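Local coordinates for putative periplasmic or exported protein (Salmonella enterica subsp. enterica serovar Typhimurium, PDB 4GQZ) that binds copper in the bacterial periplasm, probably contributes to copper resistance, and forms a V-shaped dimer, at residues B[97-102]-B[126-131]; B[64-69]-B[122-127]; B[141-146]-B[155-160]. All blocks are in the same frame, centred on the assembly; numbering follows the deposited sequence.

Contact 1: B[97-102]-B[126-131]; sequences VKVTDS and RNMEGT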
# COMPACT_ATOMS: atom_id res chain seq x y z
N VAL B 97 6.47 -17.43 15.18
CA VAL B 97 5.76 -17.46 13.90
C VAL B 97 6.74 -17.69 12.75
O VAL B 97 7.73 -16.96 12.63
CB VAL B 97 5.01 -16.12 13.68
CG1 VAL B 97 4.33 -16.09 12.30
CG2 VAL B 97 3.98 -15.88 14.81
N LYS B 98 6.47 -18.70 11.92
CA LYS B 98 7.31 -18.93 10.75
C LYS B 98 6.48 -19.06 9.49
O LYS B 98 5.54 -19.85 9.44
CB LYS B 98 8.17 -20.19 10.91
CG LYS B 98 9.12 -20.39 9.72
CD LYS B 98 10.16 -21.50 9.96
CE LYS B 98 9.51 -22.86 10.07
NZ LYS B 98 10.52 -23.89 10.44
N VAL B 99 6.81 -18.28 8.47
CA VAL B 99 6.16 -18.44 7.18
C VAL B 99 7.20 -18.80 6.14
O VAL B 99 8.21 -18.10 5.99
CB VAL B 99 5.43 -17.17 6.74
CG1 VAL B 99 4.95 -17.31 5.29
CG2 VAL B 99 4.26 -16.91 7.67
N THR B 100 6.96 -19.90 5.42
CA THR B 100 7.89 -20.40 4.42
C THR B 100 7.16 -20.56 3.09
O THR B 100 6.03 -21.05 3.07
CB THR B 100 8.51 -21.76 4.86
OG1 THR B 100 7.47 -22.72 5.10
CG2 THR B 100 9.30 -21.60 6.14
N ASP B 101 7.78 -20.18 1.98
CA ASP B 101 7.09 -20.28 0.69
C ASP B 101 7.28 -21.66 0.03
O ASP B 101 7.96 -22.53 0.59
CB ASP B 101 7.44 -19.12 -0.26
CG ASP B 101 8.88 -19.16 -0.79
OD1 ASP B 101 9.57 -20.20 -0.68
OD2 ASP B 101 9.33 -18.13 -1.34
N SER B 102 6.68 -21.86 -1.14
CA SER B 102 6.68 -23.18 -1.78
C SER B 102 8.07 -23.64 -2.23
O SER B 102 8.28 -24.83 -2.45
CB SER B 102 5.72 -23.20 -2.97
OG SER B 102 6.13 -22.27 -3.95
N ARG B 126 2.57 -11.03 -2.48
CA ARG B 126 1.36 -11.51 -3.13
C ARG B 126 1.65 -12.69 -4.06
O ARG B 126 2.79 -12.86 -4.51
CB ARG B 126 0.70 -10.37 -3.92
CG ARG B 126 0.12 -9.30 -3.03
CD ARG B 126 -0.55 -8.17 -3.82
NE ARG B 126 -1.21 -7.22 -2.93
CZ ARG B 126 -2.37 -7.43 -2.33
NH1 ARG B 126 -3.03 -8.57 -2.49
NH2 ARG B 126 -2.89 -6.50 -1.55
N ASN B 127 0.64 -13.49 -4.33
CA ASN B 127 0.75 -14.62 -5.26
C ASN B 127 1.80 -15.65 -4.87
O ASN B 127 2.44 -16.24 -5.74
CB ASN B 127 0.98 -14.12 -6.69
CG ASN B 127 -0.19 -13.31 -7.20
OD1 ASN B 127 -1.34 -13.76 -7.14
ND2 ASN B 127 0.07 -12.11 -7.67
N MSE B 128 1.97 -15.87 -3.57
CA MSE B 128 2.80 -16.99 -3.13
C MSE B 128 1.90 -18.07 -2.56
O MSE B 128 0.72 -17.84 -2.27
CB MSE B 128 3.84 -16.55 -2.09
CG MSE B 128 3.25 -15.92 -0.84
SE MSE B 128 4.25 -16.28 0.84
CE MSE B 128 3.72 -18.13 1.09
N GLU B 129 2.46 -19.27 -2.43
CA GLU B 129 1.83 -20.38 -1.73
C GLU B 129 2.86 -20.84 -0.71
O GLU B 129 4.06 -20.76 -0.96
CB GLU B 129 1.54 -21.53 -2.70
CG GLU B 129 0.85 -21.11 -3.98
CD GLU B 129 0.55 -22.29 -4.89
OE1 GLU B 129 -0.62 -22.42 -5.33
OE2 GLU B 129 1.48 -23.07 -5.19
N GLY B 130 2.41 -21.31 0.45
CA GLY B 130 3.37 -21.77 1.43
C GLY B 130 2.74 -22.33 2.68
O GLY B 130 1.62 -22.87 2.65
N THR B 131 3.46 -22.20 3.78
CA THR B 131 3.01 -22.77 5.05
C THR B 131 3.26 -21.78 6.15
O THR B 131 4.31 -21.14 6.19
CB THR B 131 3.76 -24.09 5.37
OG1 THR B 131 3.54 -25.04 4.33
CG2 THR B 131 3.27 -24.69 6.70
O HOH W 1 6.50 -22.48 7.91
O HOH W 2 5.52 -19.33 -3.70
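Thr100 and Thr131 form an antiparallel hydrogen-bonded pair, with their side chains side by side on the same face. Thr100 N donates a hydrogen bond to Thr131 O at 3.0 Å, and Thr131 N returns one to Thr100 O at 2.9 Å. The first is nearly straight, the second a little bent. A third backbone bond, Ser102 N to Glu129 O, is weak, with an angle of 115° at the hydrogen. CA-H...O contacts fill in between; Val99 CA approaches Thr131 O at 3.4 Å. Asp101 and Gly130 form the next, non-hydrogen-bonded pair. Here the strands come close, with CA of Asp101 4.1 Å from CA of Gly130. The Thr100-Thr131 bonds join strands 94-101 and 129-136, two neighbours in the antiparallel sheet of five strands. Waters also bridge the two segments. One molecule lies 3.0 Å from Thr100 OG1 and donates to Thr131 O. Another sits by Ser102 OG and accepts a weak bond from Glu129 N. The apolar part belongs to selenomethionine Met128. Its chain bends at chi2 and chi3 (-74°), which brings CE to 4.0 Å from Asp101 CA. The Asp101 carboxylate turns away from this contact, and its OD1 accepts a bond from Ala105 N.

Contact 2: B[64-69]-B[122-127]; sequences FYLSFA and VWLPRN
Tyr65 lies against the indole of Trp123, and its atoms meet that ring one after another. CB comes first. It sits over the face of the six-membered ring, 4.0 Å from the centroid, in a CH-pi contact. CG follows above the CZ2-CH2 side. CD1 makes the closest approach, 3.3 Å from Trp123 CE2. CE1 reaches on toward NE1 and CE2. The two ring planes are 49° apart, so the pair is oblique. At the tip, OH bonds to Asp28 OD2, beyond the two strands, while Trp123 NE1 bonds to Asp25 OD1. Both rings also touch helix 20-28, which packs on this face. The Tyr65 ring is placed by a chi1 of -169°, with CG anti to N, while Trp123 CG lies beside its own N.

Strands 63-68 and 120-125 run antiparallel here within a mixed three-stranded sheet. Four backbone bonds hold them, two at the Phe64-Leu124 pair and two at the Leu66-Val122 pair. Phe64 N to Leu124 O is the shortest, at 2.7 Å.

The other face carries Phe64, Leu66, Val122 and Leu124. Leu66 CD2 meets Leu124 CD1 at 4.1 Å, and Leu66 CB meets Val122 CG2. Val122 also has Phe68 as a neighbour: its CG1 comes to the edge of that ring, 4.2 Å from CE1.

After Pro125, Arg126 NH1 lies 3.9 Å from Phe64 CD2, with guanidinium and ring planes steeply inclined at 72°. Phe64 N lies over one face of the guanidinium, and NH1 bonds to Ser44 O.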
# COMPACT_ATOMS: atom_id res chain seq x y z
N PHE B 64 0.12 -8.58 0.86
CA PHE B 64 -1.11 -9.22 1.30
C PHE B 64 -1.11 -9.28 2.84
O PHE B 64 -0.09 -9.62 3.47
CB PHE B 64 -1.12 -10.63 0.71
CG PHE B 64 -2.37 -11.43 0.98
CD1 PHE B 64 -2.56 -12.04 2.21
CD2 PHE B 64 -3.31 -11.62 -0.01
CE1 PHE B 64 -3.69 -12.81 2.45
CE2 PHE B 64 -4.43 -12.39 0.22
CZ PHE B 64 -4.62 -12.97 1.44
N TYR B 65 -2.24 -8.96 3.45
CA TYR B 65 -2.38 -9.06 4.90
C TYR B 65 -3.10 -10.33 5.30
O TYR B 65 -4.27 -10.52 4.97
CB TYR B 65 -3.16 -7.88 5.44
CG TYR B 65 -3.15 -7.72 6.96
CD1 TYR B 65 -2.00 -7.32 7.61
CD2 TYR B 65 -4.30 -7.91 7.71
CE1 TYR B 65 -1.98 -7.12 8.99
CE2 TYR B 65 -4.30 -7.72 9.10
CZ TYR B 65 -3.12 -7.33 9.72
OH TYR B 65 -3.07 -7.13 11.08
N LEU B 66 -2.39 -11.18 6.02
CA LEU B 66 -3.00 -12.35 6.62
C LEU B 66 -3.08 -12.17 8.14
O LEU B 66 -2.07 -11.93 8.81
CB LEU B 66 -2.16 -13.57 6.27
CG LEU B 66 -2.64 -14.89 6.87
CD1 LEU B 66 -4.03 -15.26 6.36
CD2 LEU B 66 -1.60 -15.97 6.57
N SER B 67 -4.28 -12.30 8.70
CA SER B 67 -4.42 -12.22 10.16
C SER B 67 -4.88 -13.57 10.70
O SER B 67 -5.87 -14.13 10.23
CB SER B 67 -5.37 -11.08 10.56
OG SER B 67 -5.30 -10.78 11.96
N PHE B 68 -4.15 -14.13 11.66
CA PHE B 68 -4.49 -15.46 12.15
C PHE B 68 -4.61 -15.51 13.67
O PHE B 68 -4.01 -14.69 14.38
CB PHE B 68 -3.45 -16.47 11.64
CG PHE B 68 -2.04 -16.14 12.03
CD1 PHE B 68 -1.26 -15.31 11.24
CD2 PHE B 68 -1.48 -16.68 13.18
CE1 PHE B 68 0.05 -15.01 11.59
CE2 PHE B 68 -0.18 -16.39 13.54
CZ PHE B 68 0.59 -15.55 12.74
N ALA B 69 -5.36 -16.48 14.17
CA ALA B 69 -5.62 -16.56 15.59
C ALA B 69 -5.44 -18.00 16.03
O ALA B 69 -6.27 -18.84 15.73
CB ALA B 69 -7.04 -16.09 15.90
N VAL B 122 0.37 -10.63 9.57
CA VAL B 122 1.63 -10.52 8.84
C VAL B 122 1.42 -9.96 7.44
O VAL B 122 0.38 -10.18 6.82
CB VAL B 122 2.37 -11.87 8.72
CG1 VAL B 122 2.85 -12.32 10.10
CG2 VAL B 122 1.46 -12.93 8.10
N TRP B 123 2.43 -9.26 6.94
CA TRP B 123 2.38 -8.71 5.60
C TRP B 123 3.25 -9.55 4.68
O TRP B 123 4.46 -9.70 4.90
CB TRP B 123 2.86 -7.26 5.62
CG TRP B 123 1.89 -6.33 6.35
CD1 TRP B 123 1.97 -5.91 7.65
CD2 TRP B 123 0.72 -5.72 5.80
NE1 TRP B 123 0.92 -5.08 7.94
CE2 TRP B 123 0.14 -4.94 6.83
CE3 TRP B 123 0.09 -5.77 4.55
CZ2 TRP B 123 -1.04 -4.21 6.63
CZ3 TRP B 123 -1.07 -5.04 4.36
CH2 TRP B 123 -1.63 -4.28 5.40
N LEU B 124 2.64 -10.10 3.64
CA LEU B 124 3.26 -11.16 2.86
C LEU B 124 3.30 -10.78 1.37
O LEU B 124 2.43 -10.05 0.89
CB LEU B 124 2.48 -12.46 3.05
CG LEU B 124 2.42 -13.06 4.47
CD1 LEU B 124 1.55 -14.28 4.49
CD2 LEU B 124 3.82 -13.44 4.94
N PRO B 125 4.32 -11.27 0.64
CA PRO B 125 4.35 -11.07 -0.81
C PRO B 125 3.08 -11.66 -1.43
O PRO B 125 2.57 -12.66 -0.92
CB PRO B 125 5.56 -11.90 -1.27
CG PRO B 125 6.36 -12.18 -0.03
CD PRO B 125 5.40 -12.15 1.13
N ARG B 126 2.57 -11.03 -2.48
CA ARG B 126 1.36 -11.51 -3.13
C ARG B 126 1.65 -12.69 -4.06
O ARG B 126 2.79 -12.86 -4.51
CB ARG B 126 0.70 -10.37 -3.92
CG ARG B 126 0.12 -9.30 -3.03
CD ARG B 126 -0.55 -8.17 -3.82
NE ARG B 126 -1.21 -7.22 -2.93
CZ ARG B 126 -2.37 -7.43 -2.33
NH1 ARG B 126 -3.03 -8.57 -2.49
NH2 ARG B 126 -2.89 -6.50 -1.55
N ASN B 127 0.64 -13.49 -4.33
CA ASN B 127 0.75 -14.62 -5.26
C ASN B 127 1.80 -15.65 -4.87
O ASN B 127 2.44 -16.24 -5.74
CB ASN B 127 0.98 -14.12 -6.69
CG ASN B 127 -0.19 -13.31 -7.20
OD1 ASN B 127 -1.34 -13.76 -7.14
ND2 ASN B 127 0.07 -12.11 -7.67

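Contact 3: B[141-146]-B[155-160]; sequences ASHAIA and LTELPL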
# COMPACT_ATOMS: atom_id res chain seq x y z
N ALA B 141 1.11 -25.49 15.62
CA ALA B 141 0.07 -25.68 14.63
C ALA B 141 0.63 -25.21 13.31
O ALA B 141 1.49 -24.33 13.26
CB ALA B 141 -1.19 -24.87 15.00
N SER B 142 0.14 -25.78 12.21
CA SER B 142 0.54 -25.25 10.92
C SER B 142 -0.58 -25.40 9.90
O SER B 142 -1.50 -26.20 10.06
CB SER B 142 1.84 -25.88 10.43
OG SER B 142 1.66 -27.22 10.06
N HIS B 143 -0.48 -24.63 8.83
CA HIS B 143 -1.54 -24.63 7.83
C HIS B 143 -1.01 -24.08 6.53
O HIS B 143 -0.16 -23.20 6.51
CB HIS B 143 -2.69 -23.75 8.32
CG HIS B 143 -4.01 -24.09 7.71
ND1 HIS B 143 -4.35 -23.73 6.43
CD2 HIS B 143 -5.08 -24.74 8.22
CE1 HIS B 143 -5.58 -24.15 6.17
NE2 HIS B 143 -6.05 -24.75 7.24
N ALA B 144 -1.52 -24.62 5.43
CA ALA B 144 -1.15 -24.14 4.12
C ALA B 144 -1.74 -22.75 3.99
O ALA B 144 -2.83 -22.48 4.50
CB ALA B 144 -1.72 -25.07 3.06
N ILE B 145 -1.01 -21.85 3.35
CA ILE B 145 -1.54 -20.53 3.09
C ILE B 145 -1.26 -20.14 1.65
O ILE B 145 -0.40 -20.74 0.98
CB ILE B 145 -0.94 -19.46 4.03
CG1 ILE B 145 0.56 -19.33 3.81
CG2 ILE B 145 -1.29 -19.76 5.49
CD1 ILE B 145 1.16 -18.06 4.39
N ALA B 146 -1.99 -19.15 1.16
CA ALA B 146 -1.71 -18.60 -0.16
C ALA B 146 -2.10 -17.13 -0.16
O ALA B 146 -2.91 -16.72 0.66
CB ALA B 146 -2.47 -19.37 -1.24
N LEU B 155 -7.23 -16.64 9.06
CA LEU B 155 -6.88 -18.04 9.28
C LEU B 155 -7.12 -18.39 10.75
O LEU B 155 -6.41 -17.90 11.63
CB LEU B 155 -5.41 -18.28 8.90
CG LEU B 155 -4.86 -19.67 9.21
CD1 LEU B 155 -5.69 -20.75 8.54
CD2 LEU B 155 -3.41 -19.78 8.79
N THR B 156 -8.14 -19.21 11.02
CA THR B 156 -8.45 -19.58 12.40
C THR B 156 -8.23 -21.07 12.66
O THR B 156 -8.33 -21.53 13.79
CB THR B 156 -9.90 -19.21 12.79
OG1 THR B 156 -10.79 -19.73 11.80
CG2 THR B 156 -10.08 -17.69 12.86
N GLU B 157 -7.91 -21.81 11.60
CA GLU B 157 -7.72 -23.26 11.70
C GLU B 157 -6.32 -23.61 12.21
O GLU B 157 -5.55 -24.27 11.51
CB GLU B 157 -7.96 -23.94 10.34
CG GLU B 157 -9.43 -23.90 9.87
CD GLU B 157 -9.61 -24.36 8.41
OE1 GLU B 157 -10.75 -24.26 7.90
OE2 GLU B 157 -8.63 -24.83 7.77
N LEU B 158 -5.99 -23.16 13.41
CA LEU B 158 -4.66 -23.38 13.95
C LEU B 158 -4.71 -23.97 15.35
O LEU B 158 -4.32 -23.30 16.30
CB LEU B 158 -3.86 -22.07 13.99
CG LEU B 158 -3.34 -21.50 12.67
CD1 LEU B 158 -2.78 -20.09 12.88
CD2 LEU B 158 -2.29 -22.41 12.07
N PRO B 159 -5.17 -25.22 15.47
CA PRO B 159 -5.22 -25.85 16.80
C PRO B 159 -3.84 -26.27 17.33
O PRO B 159 -3.18 -27.14 16.75
CB PRO B 159 -6.10 -27.07 16.56
CG PRO B 159 -5.85 -27.44 15.12
CD PRO B 159 -5.66 -26.12 14.41
N LEU B 160 -3.42 -25.63 18.41
CA LEU B 160 -2.14 -25.94 19.04
C LEU B 160 -2.16 -27.34 19.66
O LEU B 160 -2.97 -27.60 20.55
CB LEU B 160 -1.84 -24.94 20.16
CG LEU B 160 -1.00 -23.68 19.92
CD1 LEU B 160 -0.44 -23.55 18.50
CD2 LEU B 160 -1.75 -22.44 20.34
O HOH W 3 -4.11 -26.78 11.19
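His143 and Glu157 make the direct polar link, NE2 donating to OE2 at 2.6 Å. The carboxylate oxygen is met on its anti side and lies somewhat out of the imidazole plane. Leu155 CD1 sits over one face of the same ring, 3.9 Å from the centroid, in a CH-pi contact. Leu155 CD2 reaches Ile145 CG2 at 3.9 Å. Farther along, Ala141 CB packs against Leu158 CD2 and Leu160 CD1, and lies 3.5 Å from Pro159 O.

A second shell fixes these groups. His143 ND1 donates to Ala144 O at 2.8 Å, in the ring plane and on a carbonyl lone pair. The imidazole is therefore gripped at both nitrogens, which sets its rotation. Glu157 is the centre of an inverse gamma turn, and its extended chain carries OE2 out to the ring. A water donates to both Ser142 O and Glu157 O, tying the backbones together.

Residues 156-160 continue from strand 154-155, whose Cys154 is disulfide-bonded to Cys78. Segment 155-160 runs past strand 139-146 in roughly the opposite direction. Leu155 and Leu158 also touch Leu132 of strand 129-136 and Phe68 of strand 63-68, so the tail bridges the two sheets.

How the contacts relate
The three contacts bring two sheets together. Contact 1 and contact 3 are about 12 Å apart between centres and meet through strands 129-136 and 139-146 of the five-stranded sheet, with a probable hydrogen bond between Gly130 O and Ile145 N. Contact 2 lies in the three-stranded sheet, about 9 Å between centres from contact 1 and about 13 Å from contact 3, and shares Arg126 and Asn127 with contact 1. Contacts 2 and 3 join where Leu155 pairs with Ser67 and Ala69. Contact 2 opens first, at 64, contact 1 at 97; both close at or just past 126-127, before contact 3. Val97 packs on Phe68 and Val99 on Leu124, so the sheets share an apolar interface.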